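Local coordinates for protein SidF, inhibitor of growth family, member 3 (Legionella pneumophila subsp. pneumophila, PDB 4FYE) that dephosphorylates phosphoinositides, probably removing the 3-phosphate of phosphatidylinositol 3,4,5-trisphosphate, at residues Q303-R308 with D639-K644; M246-A251 with D265-P270; R503-S508 with N530-Y535; F507-E512 with A523-L528. The protein carries 1 engineered substitution. One frame throughout, in Å; residues are numbered along the deposited sequence.

Interaction 1 of 4, residues Q303-R308 with D639-K644; sequences QTLAQR and DYANTK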
loop_
_atom_site.group_PDB
_atom_site.type_symbol
_atom_site.label_atom_id
_atom_site.label_comp_id
_atom_site.label_asym_id
_atom_site.label_seq_id
_atom_site.Cartn_x
_atom_site.Cartn_y
_atom_site.Cartn_z
ATOM N N GLN A 303 -7.891 3.277 12.859
ATOM C CA GLN A 303 -7.069 4.078 13.687
ATOM C C GLN A 303 -5.927 4.742 12.890
ATOM O O GLN A 303 -5.637 5.938 13.078
ATOM C CB GLN A 303 -6.513 3.224 14.812
ATOM C CG GLN A 303 -5.703 4.034 15.797
ATOM C CD GLN A 303 -5.336 3.243 17.007
ATOM O OE1 GLN A 303 -4.237 2.691 17.055
ATOM N NE2 GLN A 303 -6.253 3.144 17.974
ATOM N N THR A 304 -5.320 4.003 11.976
ATOM C CA THR A 304 -4.200 4.526 11.180
ATOM C C THR A 304 -4.735 5.566 10.170
ATOM O O THR A 304 -4.071 6.563 9.956
ATOM C CB THR A 304 -3.474 3.355 10.498
ATOM O OG1 THR A 304 -3.113 2.418 11.509
ATOM C CG2 THR A 304 -2.181 3.766 9.702
ATOM N N LEU A 305 -5.928 5.401 9.582
ATOM C CA LEU A 305 -6.339 6.458 8.689
ATOM C C LEU A 305 -6.632 7.761 9.420
ATOM O O LEU A 305 -6.322 8.862 8.936
ATOM C CB LEU A 305 -7.531 6.039 7.900
ATOM C CG LEU A 305 -7.479 4.805 6.992
ATOM C CD1 LEU A 305 -8.272 5.091 5.760
ATOM C CD2 LEU A 305 -6.152 4.241 6.542
ATOM N N ALA A 306 -7.166 7.673 10.633
ATOM C CA ALA A 306 -7.485 8.894 11.389
ATOM C C ALA A 306 -6.218 9.640 11.749
ATOM O O ALA A 306 -6.202 10.856 11.723
ATOM C CB ALA A 306 -8.261 8.556 12.647
ATOM N N GLN A 307 -5.149 8.908 12.107
ATOM C CA GLN A 307 -3.821 9.530 12.434
ATOM C C GLN A 307 -3.278 10.188 11.179
ATOM O O GLN A 307 -2.717 11.261 11.284
ATOM C CB GLN A 307 -2.762 8.501 13.012
ATOM C CG GLN A 307 -1.620 9.135 13.866
ATOM C CD GLN A 307 -2.033 9.572 15.293
ATOM O OE1 GLN A 307 -2.614 8.799 16.071
ATOM N NE2 GLN A 307 -1.701 10.804 15.661
ATOM N N ARG A 308 -3.394 9.550 10.000
ATOM C CA ARG A 308 -2.882 10.188 8.775
ATOM C C ARG A 308 -3.639 11.566 8.627
ATOM O O ARG A 308 -3.042 12.592 8.348
ATOM C CB ARG A 308 -3.069 9.303 7.511
ATOM C CG ARG A 308 -2.902 10.084 6.187
ATOM C CD ARG A 308 -2.754 9.233 4.845
ATOM N NE ARG A 308 -3.992 9.473 4.295
ATOM C CZ ARG A 308 -4.349 10.174 3.257
ATOM N NH1 ARG A 308 -3.544 10.564 2.264
ATOM N NH2 ARG A 308 -5.645 10.271 3.174
ATOM N N ASP A 639 -9.701 12.689 -2.326
ATOM C CA ASP A 639 -9.055 12.785 -1.038
ATOM C C ASP A 639 -9.421 11.681 -0.033
ATOM O O ASP A 639 -9.571 11.966 1.162
ATOM C CB ASP A 639 -9.296 14.179 -0.420
ATOM C CG ASP A 639 -8.373 14.441 0.766
ATOM O OD1 ASP A 639 -7.139 14.094 0.743
ATOM O OD2 ASP A 639 -8.891 14.985 1.736
ATOM N N TYR A 640 -9.602 10.447 -0.515
ATOM C CA TYR A 640 -9.652 9.232 0.334
ATOM C C TYR A 640 -8.243 8.743 0.706
ATOM O O TYR A 640 -7.252 9.206 0.142
ATOM C CB TYR A 640 -10.390 8.096 -0.394
ATOM C CG TYR A 640 -11.776 8.476 -0.828
ATOM C CD1 TYR A 640 -12.425 9.560 -0.242
ATOM C CD2 TYR A 640 -12.463 7.744 -1.801
ATOM C CE1 TYR A 640 -13.738 9.943 -0.639
ATOM C CE2 TYR A 640 -13.764 8.114 -2.224
ATOM C CZ TYR A 640 -14.412 9.190 -1.622
ATOM O OH TYR A 640 -15.698 9.556 -2.001
ATOM N N ALA A 641 -8.149 7.877 1.709
ATOM C CA ALA A 641 -6.927 7.211 2.007
ATOM C C ALA A 641 -6.838 5.928 1.118
ATOM O O ALA A 641 -7.623 5.009 1.322
ATOM C CB ALA A 641 -6.918 6.833 3.465
ATOM N N ASN A 642 -5.940 5.864 0.125
ATOM C CA ASN A 642 -5.846 4.651 -0.726
ATOM C C ASN A 642 -4.899 3.546 -0.146
ATOM O O ASN A 642 -3.666 3.754 -0.022
ATOM C CB ASN A 642 -5.501 5.034 -2.186
ATOM C CG ASN A 642 -5.060 3.824 -3.037
ATOM O OD1 ASN A 642 -3.883 3.726 -3.410
ATOM N ND2 ASN A 642 -5.962 2.875 -3.274
ATOM N N THR A 643 -5.486 2.421 0.271
ATOM C CA THR A 643 -4.740 1.197 0.699
ATOM C C THR A 643 -4.719 0.186 -0.490
ATOM O O THR A 643 -5.629 0.164 -1.315
ATOM C CB THR A 643 -5.433 0.499 1.890
ATOM O OG1 THR A 643 -6.815 0.189 1.524
ATOM C CG2 THR A 643 -5.507 1.449 3.142
ATOM N N LYS A 644 -3.703 -0.674 -0.543
ATOM C CA LYS A 644 -3.414 -1.491 -1.693
ATOM C C LYS A 644 -2.476 -2.646 -1.309
ATOM O O LYS A 644 -1.639 -2.547 -0.385
ATOM C CB LYS A 644 -2.850 -0.689 -2.892
ATOM C CG LYS A 644 -1.778 0.261 -2.519
ATOM C CD LYS A 644 -1.495 1.189 -3.705
ATOM C CE LYS A 644 -0.697 2.420 -3.290
ATOM N NZ LYS A 644 -1.592 3.243 -2.405
HETATM O O HOH W 1 -6.053 11.476 0.702
#
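Water 1 is gripped from three directions where Arg-308 meets the start of the 639-644 segment. It accepts from Arg-308 NH2 at 2.8 Å, in the plane of the guanidinium at its edge, and donates to Tyr-640 O at 2.6 Å and to Asp-639 OD1, also at 2.8 Å. Arg-308 sends CG anti to its backbone N (chi1 164°) and bends at chi3, which lays the guanidinium across Ala-641: Ala-641 CA sits over one face of the group, 3.5 Å from Arg-308 NH2. One turn earlier, Leu-305 faces the same alanine with both methyls, its CD1 against the methyl CB at a modelled distance too short to be reliable. Farther along the strand, Leu-305 CD2 reaches Thr-643 CG2 at 4.4 Å. Asp-639, with positive phi, is the C-prime residue of a Schellman motif ending helix 626-637, after which the chain enters strand 641-645, which pairs with strand 353-360 in a mixed sheet; helix 284-311 packs on it here through Leu-305 and Arg-308. Asp-639 OD1 also pairs with Arg-312. Arg-308 divides its nitrogens, NH1 to a direct ion pair with Asp-265 and NH2 to the water; with Arg-308 NH2 and Asp-639 OD1 4.8 Å apart, its link to Asp-639 is water-mediated and probably weaker than a direct pair.

Interaction 2 of 4, residues M246-A251 with D265-P270; sequences MARMIA and DSFSGP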
loop_
_atom_site.group_PDB
_atom_site.type_symbol
_atom_site.label_atom_id
_atom_site.label_comp_id
_atom_site.label_asym_id
_atom_site.label_seq_id
_atom_site.Cartn_x
_atom_site.Cartn_y
_atom_site.Cartn_z
ATOM N N MET A 246 2.618 -2.325 6.619
ATOM C CA MET A 246 1.922 -1.039 6.366
ATOM C C MET A 246 2.866 0.111 6.417
ATOM O O MET A 246 3.495 0.386 7.432
ATOM C CB MET A 246 0.728 -0.753 7.275
ATOM C CG MET A 246 -0.326 0.089 6.597
ATOM S SD MET A 246 -1.875 0.130 7.501
ATOM C CE MET A 246 -2.654 1.465 6.592
ATOM N N ALA A 247 2.951 0.809 5.306
ATOM C CA ALA A 247 3.764 1.988 5.273
ATOM C C ALA A 247 3.006 3.133 4.601
ATOM O O ALA A 247 2.125 2.914 3.738
ATOM C CB ALA A 247 5.051 1.689 4.473
ATOM N N ARG A 248 3.410 4.338 4.949
ATOM C CA ARG A 248 2.840 5.527 4.423
ATOM C C ARG A 248 3.767 5.848 3.250
ATOM O O ARG A 248 5.006 5.918 3.403
ATOM C CB ARG A 248 2.930 6.637 5.477
ATOM C CG ARG A 248 2.463 8.012 4.993
ATOM C CD ARG A 248 0.889 8.053 5.051
ATOM N NE ARG A 248 0.486 9.415 4.848
ATOM C CZ ARG A 248 0.416 10.310 5.826
ATOM N NH1 ARG A 248 0.641 9.925 7.073
ATOM N NH2 ARG A 248 0.116 11.581 5.548
ATOM N N MET A 249 3.169 6.052 2.099
ATOM C CA MET A 249 3.905 6.318 0.877
ATOM C C MET A 249 3.732 7.795 0.466
ATOM O O MET A 249 2.614 8.263 0.221
ATOM C CB MET A 249 3.397 5.428 -0.222
ATOM C CG MET A 249 4.054 5.659 -1.558
ATOM S SD MET A 249 3.828 4.183 -2.614
ATOM C CE MET A 249 2.262 4.646 -3.296
ATOM N N ILE A 250 4.841 8.519 0.433
ATOM C CA ILE A 250 4.851 9.902 0.063
ATOM C C ILE A 250 5.806 10.091 -1.126
ATOM O O ILE A 250 6.906 9.575 -1.123
ATOM C CB ILE A 250 5.435 10.706 1.171
ATOM C CG1 ILE A 250 4.802 10.320 2.502
ATOM C CG2 ILE A 250 5.257 12.178 0.842
ATOM C CD1 ILE A 250 3.417 10.891 2.678
ATOM N N ALA A 251 5.401 10.878 -2.115
ATOM C CA ALA A 251 6.267 11.187 -3.239
ATOM C C ALA A 251 6.134 12.667 -3.488
ATOM O O ALA A 251 5.053 13.219 -3.359
ATOM C CB ALA A 251 5.825 10.410 -4.463
ATOM N N ASP A 265 0.328 10.935 -1.557
ATOM C CA ASP A 265 0.250 10.571 -0.170
ATOM C C ASP A 265 -0.828 9.445 -0.001
ATOM O O ASP A 265 -2.037 9.711 -0.102
ATOM C CB ASP A 265 -0.105 11.824 0.626
ATOM C CG ASP A 265 -0.233 11.533 2.139
ATOM O OD1 ASP A 265 -0.459 10.334 2.525
ATOM O OD2 ASP A 265 -0.065 12.492 2.939
ATOM N N SER A 266 -0.392 8.201 0.201
ATOM C CA SER A 266 -1.301 7.089 0.328
ATOM C C SER A 266 -0.620 6.001 1.116
ATOM O O SER A 266 0.414 6.259 1.790
ATOM C CB SER A 266 -1.752 6.588 -1.044
ATOM O OG SER A 266 -0.757 5.870 -1.764
ATOM N N PHE A 267 -1.174 4.789 1.054
ATOM C CA PHE A 267 -0.619 3.699 1.846
ATOM C C PHE A 267 -0.103 2.576 0.988
ATOM O O PHE A 267 -0.749 2.126 0.022
ATOM C CB PHE A 267 -1.668 3.116 2.835
ATOM C CG PHE A 267 -1.910 3.967 4.039
ATOM C CD1 PHE A 267 -0.933 4.071 5.050
ATOM C CD2 PHE A 267 -3.127 4.672 4.184
ATOM C CE1 PHE A 267 -1.126 4.870 6.170
ATOM C CE2 PHE A 267 -3.351 5.463 5.311
ATOM C CZ PHE A 267 -2.329 5.606 6.286
ATOM N N SER A 268 1.051 2.065 1.365
ATOM C CA SER A 268 1.444 0.776 0.822
ATOM C C SER A 268 1.057 -0.239 1.869
ATOM O O SER A 268 1.504 -0.163 3.040
ATOM C CB SER A 268 2.951 0.725 0.519
ATOM O OG SER A 268 3.471 -0.581 0.621
ATOM N N GLY A 269 0.230 -1.193 1.478
ATOM C CA GLY A 269 -0.381 -2.090 2.427
ATOM C C GLY A 269 -1.678 -1.495 2.921
ATOM O O GLY A 269 -2.163 -0.524 2.376
ATOM N N PRO A 270 -2.265 -2.103 3.933
ATOM C CA PRO A 270 -1.674 -3.248 4.604
ATOM C C PRO A 270 -1.753 -4.487 3.740
ATOM O O PRO A 270 -2.528 -4.552 2.796
ATOM C CB PRO A 270 -2.559 -3.413 5.826
ATOM C CG PRO A 270 -3.888 -2.954 5.366
ATOM C CD PRO A 270 -3.669 -1.911 4.314
#
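Arg-248 grips Asp-265 side-on, giving one nitrogen to each carboxylate oxygen: NE to OD1 at 2.7 Å and NH2 to OD2 at 2.8 Å. The two flat groups are nearly coplanar, 24° apart, and OD2 is met on its syn lone pair. The bend of Arg-248 at chi2 (80°) brings the guanidinium back over the neighbouring strand. Both charged groups have further partners: Asp-265 OD1 and OD2 also take Arg-308 and Arg-312, and Arg-248 NH1 pairs with Asp-311. Ile-250 CD1 lies against the carboxylate, 3.7 Å from Asp-265 CG. Beneath the side chains runs the antiparallel hairpin of strands 247-254 and 260-268. Four backbone bonds join the strands, in the hydrogen-bonded pairs Ala-247/Ser-268 and Met-249/Ser-266, while Arg-248 and Ile-250 bond outward to Ile-205 and Met-203; Ala-247 N to Ser-268 O is almost straight, 2.9 Å at 175°. On the other face of the sheet from Arg-248, Met-249 CE approaches Ser-266 OG, which is hydrogen-bonded to His-264 and Lys-644. Past the bridges, Met-246, extended, places CE over one face of the Phe-267 ring, 3.6 Å from its centroid, and SD rests 4.0 Å from CB of Pro-270, a residue preceded by a cis peptide bond.

Interaction 3 of 4, residues R503-S508 with N530-Y535; sequences REALFS and NQVDGY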
loop_
_atom_site.group_PDB
_atom_site.type_symbol
_atom_site.label_atom_id
_atom_site.label_comp_id
_atom_site.label_asym_id
_atom_site.label_seq_id
_atom_site.Cartn_x
_atom_site.Cartn_y
_atom_site.Cartn_z
ATOM N N ARG A 503 -20.675 -6.915 14.587
ATOM C CA ARG A 503 -19.305 -6.627 15.024
ATOM C C ARG A 503 -19.148 -6.987 16.490
ATOM O O ARG A 503 -18.213 -7.703 16.878
ATOM C CB ARG A 503 -18.953 -5.152 14.875
ATOM C CG ARG A 503 -18.815 -4.656 13.456
ATOM C CD ARG A 503 -18.392 -3.198 13.456
ATOM N NE ARG A 503 -19.511 -2.293 13.730
ATOM C CZ ARG A 503 -19.697 -1.689 14.893
ATOM N NH1 ARG A 503 -18.830 -1.876 15.916
ATOM N NH2 ARG A 503 -20.746 -0.894 15.029
ATOM N N GLU A 504 -20.079 -6.474 17.298
ATOM C CA GLU A 504 -19.972 -6.608 18.748
ATOM C C GLU A 504 -19.993 -8.095 19.097
ATOM O O GLU A 504 -19.163 -8.596 19.858
ATOM C CB GLU A 504 -21.060 -5.780 19.456
ATOM C CG GLU A 504 -20.535 -4.817 20.548
ATOM C CD GLU A 504 -19.134 -4.143 20.297
ATOM O OE1 GLU A 504 -18.159 -4.429 21.056
ATOM O OE2 GLU A 504 -18.977 -3.293 19.375
ATOM N N ALA A 505 -20.890 -8.814 18.447
ATOM C CA ALA A 505 -21.004 -10.219 18.663
ATOM C C ALA A 505 -19.692 -10.962 18.314
ATOM O O ALA A 505 -19.204 -11.782 19.080
ATOM C CB ALA A 505 -22.162 -10.716 17.843
ATOM N N LEU A 506 -19.110 -10.636 17.168
ATOM C CA LEU A 506 -17.889 -11.269 16.679
ATOM C C LEU A 506 -16.594 -11.025 17.506
ATOM O O LEU A 506 -15.743 -11.935 17.624
ATOM C CB LEU A 506 -17.666 -10.772 15.265
ATOM C CG LEU A 506 -17.309 -11.759 14.173
ATOM C CD1 LEU A 506 -17.088 -11.007 12.856
ATOM C CD2 LEU A 506 -16.129 -12.644 14.573
ATOM N N PHE A 507 -16.427 -9.798 18.021
ATOM C CA PHE A 507 -15.363 -9.515 18.996
ATOM C C PHE A 507 -15.549 -10.438 20.210
ATOM O O PHE A 507 -14.595 -11.100 20.639
ATOM C CB PHE A 507 -15.372 -8.051 19.470
ATOM C CG PHE A 507 -15.001 -7.044 18.430
ATOM C CD1 PHE A 507 -13.806 -7.146 17.718
ATOM C CD2 PHE A 507 -15.841 -5.964 18.182
ATOM C CE1 PHE A 507 -13.458 -6.204 16.759
ATOM C CE2 PHE A 507 -15.511 -5.000 17.235
ATOM C CZ PHE A 507 -14.302 -5.119 16.525
ATOM N N SER A 508 -16.772 -10.503 20.759
ATOM C CA SER A 508 -17.023 -11.439 21.873
ATOM C C SER A 508 -16.623 -12.854 21.469
ATOM O O SER A 508 -15.951 -13.566 22.244
ATOM C CB SER A 508 -18.466 -11.406 22.369
ATOM O OG SER A 508 -18.771 -10.151 22.944
ATOM N N ASN A 530 -23.560 -19.097 16.929
ATOM C CA ASN A 530 -24.868 -19.048 16.266
ATOM C C ASN A 530 -25.410 -17.654 15.944
ATOM O O ASN A 530 -25.810 -17.387 14.799
ATOM C CB ASN A 530 -25.910 -19.890 16.995
ATOM C CG ASN A 530 -26.086 -21.251 16.362
ATOM O OD1 ASN A 530 -25.301 -21.651 15.499
ATOM N ND2 ASN A 530 -27.126 -21.968 16.776
ATOM N N GLN A 531 -25.392 -16.773 16.948
ATOM C CA GLN A 531 -25.703 -15.340 16.784
ATOM C C GLN A 531 -25.004 -14.715 15.593
ATOM O O GLN A 531 -25.598 -13.919 14.866
ATOM C CB GLN A 531 -25.210 -14.553 17.977
ATOM C CG GLN A 531 -26.003 -14.693 19.248
ATOM C CD GLN A 531 -25.374 -13.867 20.348
ATOM O OE1 GLN A 531 -24.732 -12.832 20.083
ATOM N NE2 GLN A 531 -25.549 -14.319 21.594
ATOM N N VAL A 532 -23.729 -15.061 15.427
ATOM C CA VAL A 532 -22.877 -14.445 14.425
ATOM C C VAL A 532 -23.468 -14.832 13.081
ATOM O O VAL A 532 -23.787 -13.987 12.234
ATOM C CB VAL A 532 -21.421 -14.910 14.634
ATOM C CG1 VAL A 532 -20.553 -14.659 13.401
ATOM C CG2 VAL A 532 -20.813 -14.229 15.859
ATOM N N ASP A 533 -23.716 -16.133 12.972
ATOM C CA ASP A 533 -24.233 -16.766 11.776
ATOM C C ASP A 533 -25.580 -16.198 11.369
ATOM O O ASP A 533 -25.773 -15.837 10.201
ATOM C CB ASP A 533 -24.273 -18.279 11.979
ATOM C CG ASP A 533 -22.874 -18.890 12.077
ATOM O OD1 ASP A 533 -21.894 -18.305 11.529
ATOM O OD2 ASP A 533 -22.735 -19.963 12.698
ATOM N N GLY A 534 -26.493 -16.087 12.331
ATOM C CA GLY A 534 -27.813 -15.542 12.042
ATOM C C GLY A 534 -27.694 -14.165 11.402
ATOM O O GLY A 534 -28.295 -13.892 10.347
ATOM N N TYR A 535 -26.903 -13.304 12.046
ATOM C CA TYR A 535 -26.683 -11.938 11.578
ATOM C C TYR A 535 -26.002 -11.997 10.228
ATOM O O TYR A 535 -26.333 -11.231 9.324
ATOM C CB TYR A 535 -25.845 -11.115 12.585
ATOM C CG TYR A 535 -26.487 -10.883 13.960
ATOM C CD1 TYR A 535 -27.837 -10.524 14.081
ATOM C CD2 TYR A 535 -25.731 -11.002 15.137
ATOM C CE1 TYR A 535 -28.418 -10.305 15.328
ATOM C CE2 TYR A 535 -26.301 -10.785 16.391
ATOM C CZ TYR A 535 -27.641 -10.432 16.480
ATOM O OH TYR A 535 -28.212 -10.201 17.712
#
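Ala-505 is the point of closest backbone approach, its CA 6.3 Å from that of Val-532, and its methyl is met by three residues of the 530-535 helix. Gln-531, extended beyond CG, brings OE1 to 4.0 Å from Ala-505 CB, a contact of the partly exposed margin. Tyr-535, one turn later, presents a ring edge: CE2 comes within 4.4 Å of Ala-505 CB, which lies near the plane of the ring rather than over it. Val-532 points toward the first helix; one branch, CG2, lies over the peptide between Ala-505 and Leu-506, and the other, CG1, turns to the Leu-506 side chain. With CG1 anti to the backbone N (chi1 163°), CG2 rests on the first helix, 4.2 Å from Ala-505 C and the same from Leu-506 N. The Val-532 methyl thus packs loosely on main chain beside the alanine. Leu-506 then takes up the other branch, its CG standing 4.4 Å from Val-532 CG1. On this side helix 284-311 covers the contact, Ala-292 against Leu-506 and Leu-288 against Val-532. Everything that touches is van der Waals packing. The segment axes lie 9.2 Å apart at 149°, close to antiparallel, as expected for the two arms of a helical hairpin, here helices 482-514 and 522-583, in a region predicted to form a coiled coil.

Interaction 4 of 4, residues F507-E512 with A523-L528; sequences FSYFEE and AKLDQL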
loop_
_atom_site.group_PDB
_atom_site.type_symbol
_atom_site.label_atom_id
_atom_site.label_comp_id
_atom_site.label_asym_id
_atom_site.label_seq_id
_atom_site.Cartn_x
_atom_site.Cartn_y
_atom_site.Cartn_z
ATOM N N PHE A 507 -16.427 -9.798 18.021
ATOM C CA PHE A 507 -15.363 -9.515 18.996
ATOM C C PHE A 507 -15.549 -10.438 20.210
ATOM O O PHE A 507 -14.595 -11.100 20.639
ATOM C CB PHE A 507 -15.372 -8.051 19.470
ATOM C CG PHE A 507 -15.001 -7.044 18.430
ATOM C CD1 PHE A 507 -13.806 -7.146 17.718
ATOM C CD2 PHE A 507 -15.841 -5.964 18.182
ATOM C CE1 PHE A 507 -13.458 -6.204 16.759
ATOM C CE2 PHE A 507 -15.511 -5.000 17.235
ATOM C CZ PHE A 507 -14.302 -5.119 16.525
ATOM N N SER A 508 -16.772 -10.503 20.759
ATOM C CA SER A 508 -17.023 -11.439 21.873
ATOM C C SER A 508 -16.623 -12.854 21.469
ATOM O O SER A 508 -15.951 -13.566 22.244
ATOM C CB SER A 508 -18.466 -11.406 22.369
ATOM O OG SER A 508 -18.771 -10.151 22.944
ATOM N N TYR A 509 -17.002 -13.275 20.261
ATOM C CA TYR A 509 -16.668 -14.623 19.920
ATOM C C TYR A 509 -15.156 -14.845 19.983
ATOM O O TYR A 509 -14.716 -15.879 20.463
ATOM C CB TYR A 509 -17.238 -15.032 18.572
ATOM C CG TYR A 509 -16.654 -16.342 18.079
ATOM C CD1 TYR A 509 -15.424 -16.375 17.428
ATOM C CD2 TYR A 509 -17.313 -17.544 18.274
ATOM C CE1 TYR A 509 -14.870 -17.557 16.991
ATOM C CE2 TYR A 509 -16.758 -18.739 17.821
ATOM C CZ TYR A 509 -15.537 -18.732 17.175
ATOM O OH TYR A 509 -14.965 -19.900 16.724
ATOM N N PHE A 510 -14.353 -13.892 19.507
ATOM C CA PHE A 510 -12.897 -14.098 19.566
ATOM C C PHE A 510 -12.339 -14.120 20.996
ATOM O O PHE A 510 -11.416 -14.883 21.266
ATOM C CB PHE A 510 -12.112 -13.096 18.690
ATOM C CG PHE A 510 -10.616 -13.317 18.710
ATOM C CD1 PHE A 510 -9.797 -12.653 19.629
ATOM C CD2 PHE A 510 -10.013 -14.185 17.811
ATOM C CE1 PHE A 510 -8.403 -12.844 19.637
ATOM C CE2 PHE A 510 -8.617 -14.362 17.798
ATOM C CZ PHE A 510 -7.816 -13.704 18.730
ATOM N N GLU A 511 -12.880 -13.260 21.869
ATOM C CA GLU A 511 -12.513 -13.181 23.318
ATOM C C GLU A 511 -12.498 -14.546 24.008
ATOM O O GLU A 511 -11.570 -14.825 24.767
ATOM C CB GLU A 511 -13.422 -12.202 24.099
ATOM C CG GLU A 511 -13.014 -10.719 23.983
ATOM C CD GLU A 511 -14.089 -9.722 24.461
ATOM O OE1 GLU A 511 -14.746 -9.981 25.503
ATOM O OE2 GLU A 511 -14.283 -8.666 23.797
ATOM N N GLU A 512 -13.517 -15.372 23.713
ATOM C CA GLU A 512 -13.629 -16.753 24.217
ATOM C C GLU A 512 -12.730 -17.712 23.457
ATOM O O GLU A 512 -12.006 -18.509 24.072
ATOM C CB GLU A 512 -15.071 -17.287 24.128
ATOM C CG GLU A 512 -15.935 -17.116 25.367
ATOM C CD GLU A 512 -15.357 -17.739 26.639
ATOM O OE1 GLU A 512 -15.287 -18.997 26.751
ATOM O OE2 GLU A 512 -15.002 -16.950 27.551
ATOM N N ALA A 523 -19.922 -23.859 26.101
ATOM C CA ALA A 523 -21.314 -23.373 26.089
ATOM C C ALA A 523 -21.488 -21.976 25.474
ATOM O O ALA A 523 -22.304 -21.776 24.566
ATOM C CB ALA A 523 -21.889 -23.398 27.505
ATOM N N LYS A 524 -20.744 -21.005 25.996
ATOM C CA LYS A 524 -20.749 -19.644 25.450
ATOM C C LYS A 524 -20.309 -19.618 23.950
ATOM O O LYS A 524 -20.969 -18.998 23.100
ATOM C CB LYS A 524 -19.897 -18.712 26.340
ATOM C CG LYS A 524 -20.324 -17.243 26.327
ATOM C CD LYS A 524 -19.744 -16.449 27.497
ATOM C CE LYS A 524 -20.772 -16.240 28.629
ATOM N NZ LYS A 524 -21.229 -17.481 29.340
ATOM N N LEU A 525 -19.226 -20.327 23.633
ATOM C CA LEU A 525 -18.732 -20.473 22.263
ATOM C C LEU A 525 -19.782 -20.723 21.192
ATOM O O LEU A 525 -19.692 -20.166 20.079
ATOM C CB LEU A 525 -17.758 -21.645 22.198
ATOM C CG LEU A 525 -16.266 -21.368 22.158
ATOM C CD1 LEU A 525 -15.564 -22.688 21.884
ATOM C CD2 LEU A 525 -15.902 -20.328 21.102
ATOM N N ASP A 526 -20.729 -21.612 21.517
ATOM C CA ASP A 526 -21.713 -22.096 20.553
ATOM C C ASP A 526 -22.848 -21.108 20.303
ATOM O O ASP A 526 -23.205 -20.840 19.146
ATOM C CB ASP A 526 -22.242 -23.477 20.960
ATOM C CG ASP A 526 -21.333 -24.617 20.486
ATOM O OD1 ASP A 526 -21.828 -25.758 20.372
ATOM O OD2 ASP A 526 -20.131 -24.375 20.226
ATOM N N GLN A 527 -23.401 -20.570 21.383
ATOM C CA GLN A 527 -24.356 -19.467 21.309
ATOM C C GLN A 527 -23.707 -18.303 20.509
ATOM O O GLN A 527 -24.248 -17.832 19.498
ATOM C CB GLN A 527 -24.812 -19.052 22.729
ATOM C CG GLN A 527 -25.208 -17.588 22.878
ATOM C CD GLN A 527 -24.556 -16.905 24.082
ATOM O OE1 GLN A 527 -23.507 -16.239 23.965
ATOM N NE2 GLN A 527 -25.183 -17.064 25.254
ATOM N N LEU A 528 -22.526 -17.872 20.935
ATOM C CA LEU A 528 -21.819 -16.817 20.207
ATOM C C LEU A 528 -21.656 -17.155 18.718
ATOM O O LEU A 528 -21.998 -16.349 17.853
ATOM C CB LEU A 528 -20.472 -16.500 20.868
ATOM C CG LEU A 528 -20.551 -15.855 22.264
ATOM C CD1 LEU A 528 -19.190 -15.852 22.955
ATOM C CD2 LEU A 528 -21.142 -14.456 22.206
#
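Tyr-509 carries CG anti to its own backbone N (chi1 168°), while Leu-528 carries CG anti to its carbonyl carbon (chi1 -67°); the first torsion swings the phenol alongside the facing helix and the second carries the leucine methyls toward helix 507-512. Leu-528 CD1 lands on main chain, 4.0 Å from Ser-508 O and 4.1 Å from Tyr-509 CA, and its other methyl, CD2, touches Ser-508 CB. The root of the same leucine meets the tyrosine ring at its edge, Leu-528 CB lying 4.2 Å from Tyr-509 CD2. Leu-525, one turn back, meets the ring obliquely, its CD2 3.7 Å from Tyr-509 CE2. Helices 482-514 and 522-583 form an antiparallel helical hairpin here, close to the turn that joins them, with segment axes 9.5 Å apart at 155° in a predicted coiled coil. Tyr-285 of helix 284-311 packs against Tyr-509. Toward the turn the packing is made by the aliphatic part of Glu-512: its CG lies 4.2 Å from Leu-528 CD1 and 4.4 Å from Lys-524 CB, and its CB faces Leu-525 CD2. Trp-520, in the connecting loop, adds its side chain to both Glu-512 and Leu-525. The opposite charges of Glu-512 and Lys-524 do not close into an ion pair, OE2 and NZ being 6.5 Å apart. Instead, Glu-512 OE1 takes a weak hydrogen bond from Asp-521 N, and OE2 has a long, weak ion pair with Lys-515.

Interactions 1 and 2 adjoin in the buried core, their centres about 9 Å apart. Lys-644 joins them by probable hydrogen bonds to Phe-267 O and Ser-266 OG, and Leu-305 packs on Phe-267; helix 284-311 follows strand 260-268 in the chain. Both mix apolar packing with charge, but interaction 2 has direct ion pairing and strand hydrogen bonds where interaction 1 works through water. Interactions 3 and 4, centres about 30 and 33 Å from that of the chain, fasten one pair of helices at successive levels, their segments overlapping at Phe-507 and Ser-508. Interaction 3 is the more buried; interaction 4, nearer the turn, is more open and enlists aliphatic parts of Glu-512 and Lys-524. Helix 284-311 reaches both, as well as the core.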